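Local coordinates for protein uracil-DNA glycosylase (Sulfolobus tokodaii str. 7, PDB 4ZBY) that belongs to the uracil-DNA glycosylase superfamily, carries an iron–sulfur cluster and binds uracil in a separate pocket, at residues K8-S13 with S103-R108; V40-G45 with N91-E96. All coordinates share one frame; numbering follows the deposited sequence.

Both contacts are partly buried, and both involve helix 96-113 or the loop leading into it. Contact 1 sets helix 4-12 against its middle, while contact 2 joins the end of strand 37-41 to the loop that runs into its start. Contact 1 lies farther from the middle of the chain and combines a salt bridge with an aromatic face beside the iron–sulfur cluster. Contact 2 brings two acidic side chains and a proline together behind the loop that holds uracil. The centres are about 15 Å apart, yet the two meet where Leu106 CD2 packs on Val40 CG1 at 3.8 Å. Both segments of contact 2 lie between those of contact 1 in sequence.

Contact 1 (K8-S13 with S103-R108); sequences KEEVIS and SPYLDR
Glu10 reaches from helix 4-12 to Arg108 with its chain extended beyond CG, and the guanidinium group takes it end-on, one nitrogen to each carboxylate oxygen. NH1 of Arg108 donates to OE1 of Glu10 at 3.0 Å and NH2 donates to OE2 at 3.1 Å, both nearly straight (167°). Each oxygen lies close to the guanidinium plane, but the carboxylate is turned 50° from that plane, and its oxygens are approached from above their own plane. Arg108 arrives through a bend at chi3 (56°), and its NE pairs with Asp2, a second acid sharing the same positive charge. OE1 of Glu10 also accepts a bond from a water 2.7 Å away, and that water is bonded to Tyr105 OH at 2.9 Å. The same OE1 sits at the edge of the Tyr105 ring, in its plane, 3.5 Å from CE1. The helical segments 8-12 and 103-108 run nearly antiparallel, their axes 11.1 Å apart at closest approach, and they frame the iron–sulfur site: Cys14 follows one segment, Cys102 precedes the other, and both line the cluster pocket. Val11, the next residue, is nearest to Tyr105 in backbone register. Its CG2 methyl stands over the centre of the ring in a CH-pi contact, 3.6 Å from the centroid and close to the normal. Val11 and Tyr105 both touch the cluster, and Cys14 and Lys16 pack on the same tyrosine. Ser13 leaves helical geometry and leads the chain into Cys14.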
loop_
_atom_site.group_PDB
_atom_site.type_symbol
_atom_site.label_atom_id
_atom_site.label_comp_id
_atom_site.label_asym_id
_atom_site.label_seq_id
_atom_site.Cartn_x
_atom_site.Cartn_y
_atom_site.Cartn_z
ATOM N N LYS A 8 0.885 -10.206 -11.631
ATOM C CA LYS A 8 0.573 -9.101 -12.534
ATOM C C LYS A 8 -0.322 -9.540 -13.704
ATOM O O LYS A 8 -1.324 -8.879 -14.027
ATOM C CB LYS A 8 1.866 -8.461 -13.064
ATOM C CG LYS A 8 1.630 -7.426 -14.143
ATOM C CD LYS A 8 2.705 -6.358 -14.126
ATOM C CE LYS A 8 2.790 -5.630 -15.465
ATOM N NZ LYS A 8 3.709 -4.447 -15.364
ATOM N N GLU A 9 0.020 -10.664 -14.331
ATOM C CA GLU A 9 -0.773 -11.189 -15.432
ATOM C C GLU A 9 -2.193 -11.515 -15.027
ATOM O O GLU A 9 -3.137 -11.233 -15.764
ATOM C CB GLU A 9 -0.117 -12.437 -15.993
ATOM C CG GLU A 9 1.152 -12.103 -16.724
ATOM C CD GLU A 9 0.940 -10.957 -17.699
ATOM O OE1 GLU A 9 0.196 -11.156 -18.693
ATOM O OE2 GLU A 9 1.490 -9.854 -17.454
ATOM N N GLU A 10 -2.333 -12.124 -13.855
ATOM C CA GLU A 10 -3.642 -12.520 -13.352
ATOM C C GLU A 10 -4.492 -11.307 -13.066
ATOM O O GLU A 10 -5.664 -11.298 -13.417
ATOM C CB GLU A 10 -3.510 -13.359 -12.084
ATOM C CG GLU A 10 -2.874 -14.723 -12.331
ATOM C CD GLU A 10 -2.845 -15.570 -11.082
ATOM O OE1 GLU A 10 -3.673 -15.311 -10.182
ATOM O OE2 GLU A 10 -1.991 -16.499 -11.000
ATOM N N VAL A 11 -3.902 -10.303 -12.415
ATOM C CA VAL A 11 -4.647 -9.087 -12.060
ATOM C C VAL A 11 -5.128 -8.364 -13.323
ATOM O O VAL A 11 -6.274 -7.931 -13.400
ATOM C CB VAL A 11 -3.800 -8.142 -11.213
ATOM C CG1 VAL A 11 -4.414 -6.713 -11.176
ATOM C CG2 VAL A 11 -3.662 -8.699 -9.792
ATOM N N ILE A 12 -4.256 -8.264 -14.321
ATOM C CA ILE A 12 -4.587 -7.504 -15.525
ATOM C C ILE A 12 -5.797 -8.080 -16.255
ATOM O O ILE A 12 -6.573 -7.335 -16.879
ATOM C CB ILE A 12 -3.370 -7.431 -16.442
ATOM C CG1 ILE A 12 -2.407 -6.358 -15.897
ATOM C CG2 ILE A 12 -3.776 -7.154 -17.886
ATOM C CD1 ILE A 12 -1.064 -6.362 -16.610
ATOM N N SER A 13 -6.003 -9.387 -16.138
ATOM C CA SER A 13 -7.180 -10.007 -16.764
ATOM C C SER A 13 -8.229 -10.498 -15.786
ATOM O O SER A 13 -9.137 -11.242 -16.181
ATOM C CB SER A 13 -6.755 -11.186 -17.629
ATOM O OG SER A 13 -5.995 -10.737 -18.728
ATOM N N SER A 103 -7.743 -9.355 -2.046
ATOM C CA SER A 103 -6.602 -9.353 -1.139
ATOM C C SER A 103 -5.646 -10.564 -1.257
ATOM O O SER A 103 -4.470 -10.417 -0.933
ATOM C CB SER A 103 -7.077 -9.199 0.310
ATOM O OG SER A 103 -7.916 -10.253 0.716
ATOM N N PRO A 104 -6.108 -11.732 -1.760
ATOM C CA PRO A 104 -5.097 -12.790 -1.909
ATOM C C PRO A 104 -3.942 -12.412 -2.835
ATOM O O PRO A 104 -2.842 -12.959 -2.674
ATOM C CB PRO A 104 -5.896 -13.957 -2.486
ATOM C CG PRO A 104 -7.266 -13.774 -1.903
ATOM C CD PRO A 104 -7.472 -12.269 -1.932
ATOM N N TYR A 105 -4.166 -11.480 -3.764
ATOM C CA TYR A 105 -3.073 -10.984 -4.601
ATOM C C TYR A 105 -2.047 -10.260 -3.755
ATOM O O TYR A 105 -0.854 -10.473 -3.918
ATOM C CB TYR A 105 -3.586 -10.029 -5.685
ATOM C CG TYR A 105 -4.417 -10.678 -6.787
ATOM C CD1 TYR A 105 -3.964 -11.829 -7.423
ATOM C CD2 TYR A 105 -5.634 -10.118 -7.199
ATOM C CE1 TYR A 105 -4.670 -12.409 -8.458
ATOM C CE2 TYR A 105 -6.359 -10.691 -8.235
ATOM C CZ TYR A 105 -5.858 -11.849 -8.860
ATOM O OH TYR A 105 -6.551 -12.458 -9.882
ATOM N N LEU A 106 -2.514 -9.393 -2.858
ATOM C CA LEU A 106 -1.584 -8.698 -1.955
ATOM C C LEU A 106 -0.811 -9.686 -1.041
ATOM O O LEU A 106 0.395 -9.548 -0.858
ATOM C CB LEU A 106 -2.353 -7.688 -1.108
ATOM C CG LEU A 106 -1.531 -6.930 -0.060
ATOM C CD1 LEU A 106 -0.465 -6.122 -0.744
ATOM C CD2 LEU A 106 -2.440 -6.028 0.772
ATOM N N ASP A 107 -1.526 -10.650 -0.473
ATOM C CA ASP A 107 -0.919 -11.722 0.323
ATOM C C ASP A 107 0.222 -12.356 -0.465
ATOM O O ASP A 107 1.311 -12.585 0.061
ATOM C CB ASP A 107 -1.922 -12.817 0.677
ATOM C CG ASP A 107 -3.025 -12.348 1.591
ATOM O OD1 ASP A 107 -2.894 -11.284 2.223
ATOM O OD2 ASP A 107 -4.025 -13.074 1.687
ATOM N N ARG A 108 -0.047 -12.648 -1.734
ATOM C CA ARG A 108 0.946 -13.313 -2.575
ATOM C C ARG A 108 2.124 -12.403 -2.857
ATOM O O ARG A 108 3.275 -12.866 -2.930
ATOM C CB ARG A 108 0.305 -13.780 -3.881
ATOM C CG ARG A 108 -0.653 -14.943 -3.665
ATOM C CD ARG A 108 -1.513 -15.231 -4.894
ATOM N NE ARG A 108 -0.727 -15.488 -6.100
ATOM C CZ ARG A 108 -1.264 -15.601 -7.308
ATOM N NH1 ARG A 108 -2.579 -15.471 -7.446
ATOM N NH2 ARG A 108 -0.502 -15.833 -8.370
HETATM O O HOH W 1 -6.323 -15.269 -10.379
#

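Contact 2 (V40-G45 with N91-E96); sequences VGEAPG and NRDPEE. With URA (uracil), chain C.
The Glu42 and Asp93 side chains meet nearly perpendicular, their carboxylate planes 32° apart, with OE2 of Glu42 only 2.6 Å from OD1 of Asp93. The glutamate chain is fully extended, CG anti to the backbone N (chi1 176°), which carries its acid group across to the loop before helix 96-113. There OE2 of Glu42 lies 3.0 Å from CD of Pro94, a tight contact, while CG of Glu42 lies 3.8 Å from that same carbon. Beside this, the Ala43 methyl meets CG of Pro94 at 3.9 Å, and Val84 and Ile99 pack on the proline as well. A water donates to Arg92 O at 2.8 Å and, weakly, to Glu42 OE2. Residues 41-45 match the GEAPG motif of this family's uracil-DNA glycosylases, and the backbone here serves the ligand: Glu42 N donates to uracil O2 at 2.9 Å, and Ala43 N adds a weak bond to the same oxygen. Asn82, His164 and Phe55 are also hydrogen-bonded to uracil, Phe55 through its backbone N. The chemistry is thus divided along one loop: its backbone N-H groups meet uracil, while its side chains turn to the other segment, an acid to Asp93 and a methyl to Pro94.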
loop_
_atom_site.group_PDB
_atom_site.type_symbol
_atom_site.label_atom_id
_atom_site.label_comp_id
_atom_site.label_asym_id
_atom_site.label_seq_id
_atom_site.Cartn_x
_atom_site.Cartn_y
_atom_site.Cartn_z
ATOM N N VAL A 40 1.305 0.176 0.732
ATOM C CA VAL A 40 0.001 -0.383 0.351
ATOM C C VAL A 40 -1.091 0.625 0.595
ATOM O O VAL A 40 -1.326 1.022 1.736
ATOM C CB VAL A 40 -0.328 -1.670 1.153
ATOM C CG1 VAL A 40 -1.614 -2.326 0.634
ATOM C CG2 VAL A 40 0.839 -2.654 1.091
ATOM N N GLY A 41 -1.762 1.032 -0.481
ATOM C CA GLY A 41 -2.915 1.909 -0.352
ATOM C C GLY A 41 -4.239 1.173 -0.383
ATOM O O GLY A 41 -4.322 -0.036 -0.195
ATOM N N GLU A 42 -5.301 1.941 -0.609
ATOM C CA GLU A 42 -6.668 1.425 -0.613
ATOM C C GLU A 42 -7.059 0.783 -1.956
ATOM O O GLU A 42 -7.273 -0.436 -2.052
ATOM C CB GLU A 42 -7.641 2.560 -0.283
ATOM C CG GLU A 42 -9.114 2.148 -0.355
ATOM C CD GLU A 42 -10.066 3.313 -0.135
ATOM O OE1 GLU A 42 -9.598 4.434 0.191
ATOM O OE2 GLU A 42 -11.289 3.099 -0.292
ATOM N N ALA A 43 -7.174 1.623 -2.974
ATOM C CA ALA A 43 -7.583 1.186 -4.307
ATOM C C ALA A 43 -7.212 2.273 -5.298
ATOM O O ALA A 43 -7.042 3.446 -4.912
ATOM C CB ALA A 43 -9.104 0.876 -4.347
ATOM N N PRO A 44 -7.098 1.907 -6.576
ATOM C CA PRO A 44 -6.831 2.889 -7.627
ATOM C C PRO A 44 -7.861 3.998 -7.673
ATOM O O PRO A 44 -9.061 3.757 -7.491
ATOM C CB PRO A 44 -6.924 2.062 -8.926
ATOM C CG PRO A 44 -6.730 0.676 -8.528
ATOM C CD PRO A 44 -7.148 0.526 -7.097
ATOM N N GLY A 45 -7.407 5.212 -7.955
ATOM C CA GLY A 45 -8.343 6.247 -8.331
ATOM C C GLY A 45 -8.433 6.398 -9.839
ATOM O O GLY A 45 -8.068 5.499 -10.602
ATOM N N ASN A 91 -16.403 6.986 -6.974
ATOM C CA ASN A 91 -15.522 7.505 -5.909
ATOM C C ASN A 91 -15.677 6.736 -4.575
ATOM O O ASN A 91 -15.135 7.149 -3.549
ATOM C CB ASN A 91 -15.763 9.022 -5.703
ATOM C CG ASN A 91 -14.643 9.713 -4.915
ATOM O OD1 ASN A 91 -13.473 9.366 -5.044
ATOM N ND2 ASN A 91 -15.009 10.699 -4.095
ATOM N N ARG A 92 -16.380 5.601 -4.586
ATOM C CA ARG A 92 -16.616 4.859 -3.334
ATOM C C ARG A 92 -15.421 4.016 -2.891
ATOM O O ARG A 92 -14.456 3.764 -3.648
ATOM C CB ARG A 92 -17.868 3.967 -3.430
ATOM C CG ARG A 92 -17.694 2.651 -4.225
ATOM C CD ARG A 92 -18.804 1.684 -3.788
ATOM N NE ARG A 92 -19.026 0.579 -4.730
ATOM C CZ ARG A 92 -18.225 -0.480 -4.834
ATOM N NH1 ARG A 92 -17.119 -0.578 -4.093
ATOM N NH2 ARG A 92 -18.523 -1.430 -5.711
ATOM N N ASP A 93 -15.469 3.581 -1.634
ATOM C CA ASP A 93 -14.472 2.630 -1.138
ATOM C C ASP A 93 -14.845 1.208 -1.554
ATOM O O ASP A 93 -16.011 0.928 -1.777
ATOM C CB ASP A 93 -14.370 2.714 0.392
ATOM C CG ASP A 93 -14.187 4.139 0.884
ATOM O OD1 ASP A 93 -13.142 4.738 0.569
ATOM O OD2 ASP A 93 -15.083 4.660 1.580
ATOM N N PRO A 94 -13.856 0.287 -1.600
ATOM C CA PRO A 94 -14.115 -1.128 -1.899
ATOM C C PRO A 94 -15.130 -1.725 -0.949
ATOM O O PRO A 94 -15.136 -1.351 0.219
ATOM C CB PRO A 94 -12.751 -1.798 -1.689
ATOM C CG PRO A 94 -11.778 -0.730 -1.972
ATOM C CD PRO A 94 -12.421 0.574 -1.519
ATOM N N GLU A 95 -15.986 -2.612 -1.441
ATOM C CA GLU A 95 -16.864 -3.377 -0.555
ATOM C C GLU A 95 -16.021 -4.397 0.184
ATOM O O GLU A 95 -14.876 -4.637 -0.190
ATOM C CB GLU A 95 -17.958 -4.115 -1.320
ATOM C CG GLU A 95 -18.623 -3.355 -2.425
ATOM C CD GLU A 95 -19.781 -2.558 -1.942
ATOM O OE1 GLU A 95 -20.917 -3.075 -1.981
ATOM O OE2 GLU A 95 -19.551 -1.412 -1.511
ATOM N N GLU A 96 -16.582 -5.016 1.221
ATOM C CA GLU A 96 -15.831 -6.048 1.922
ATOM C C GLU A 96 -15.634 -7.262 1.014
ATOM O O GLU A 96 -14.559 -7.857 1.027
ATOM C CB GLU A 96 -16.515 -6.453 3.237
ATOM C CG GLU A 96 -16.353 -5.438 4.382
ATOM C CD GLU A 96 -14.898 -5.083 4.704
ATOM O OE1 GLU A 96 -14.004 -5.956 4.600
ATOM O OE2 GLU A 96 -14.641 -3.915 5.061
HETATM N N1 URA C . -5.304 6.000 -3.717
HETATM C C2 URA C . -4.863 4.783 -3.327
HETATM O O2 URA C . -5.242 4.234 -2.309
HETATM N N3 URA C . -4.122 4.111 -4.217
HETATM C C4 URA C . -3.774 4.532 -5.451
HETATM O O4 URA C . -3.030 3.844 -6.130
HETATM C C5 URA C . -4.242 5.809 -5.820
HETATM C C6 URA C . -4.989 6.526 -4.948
HETATM O O HOH W 2 -11.693 3.645 -3.368
#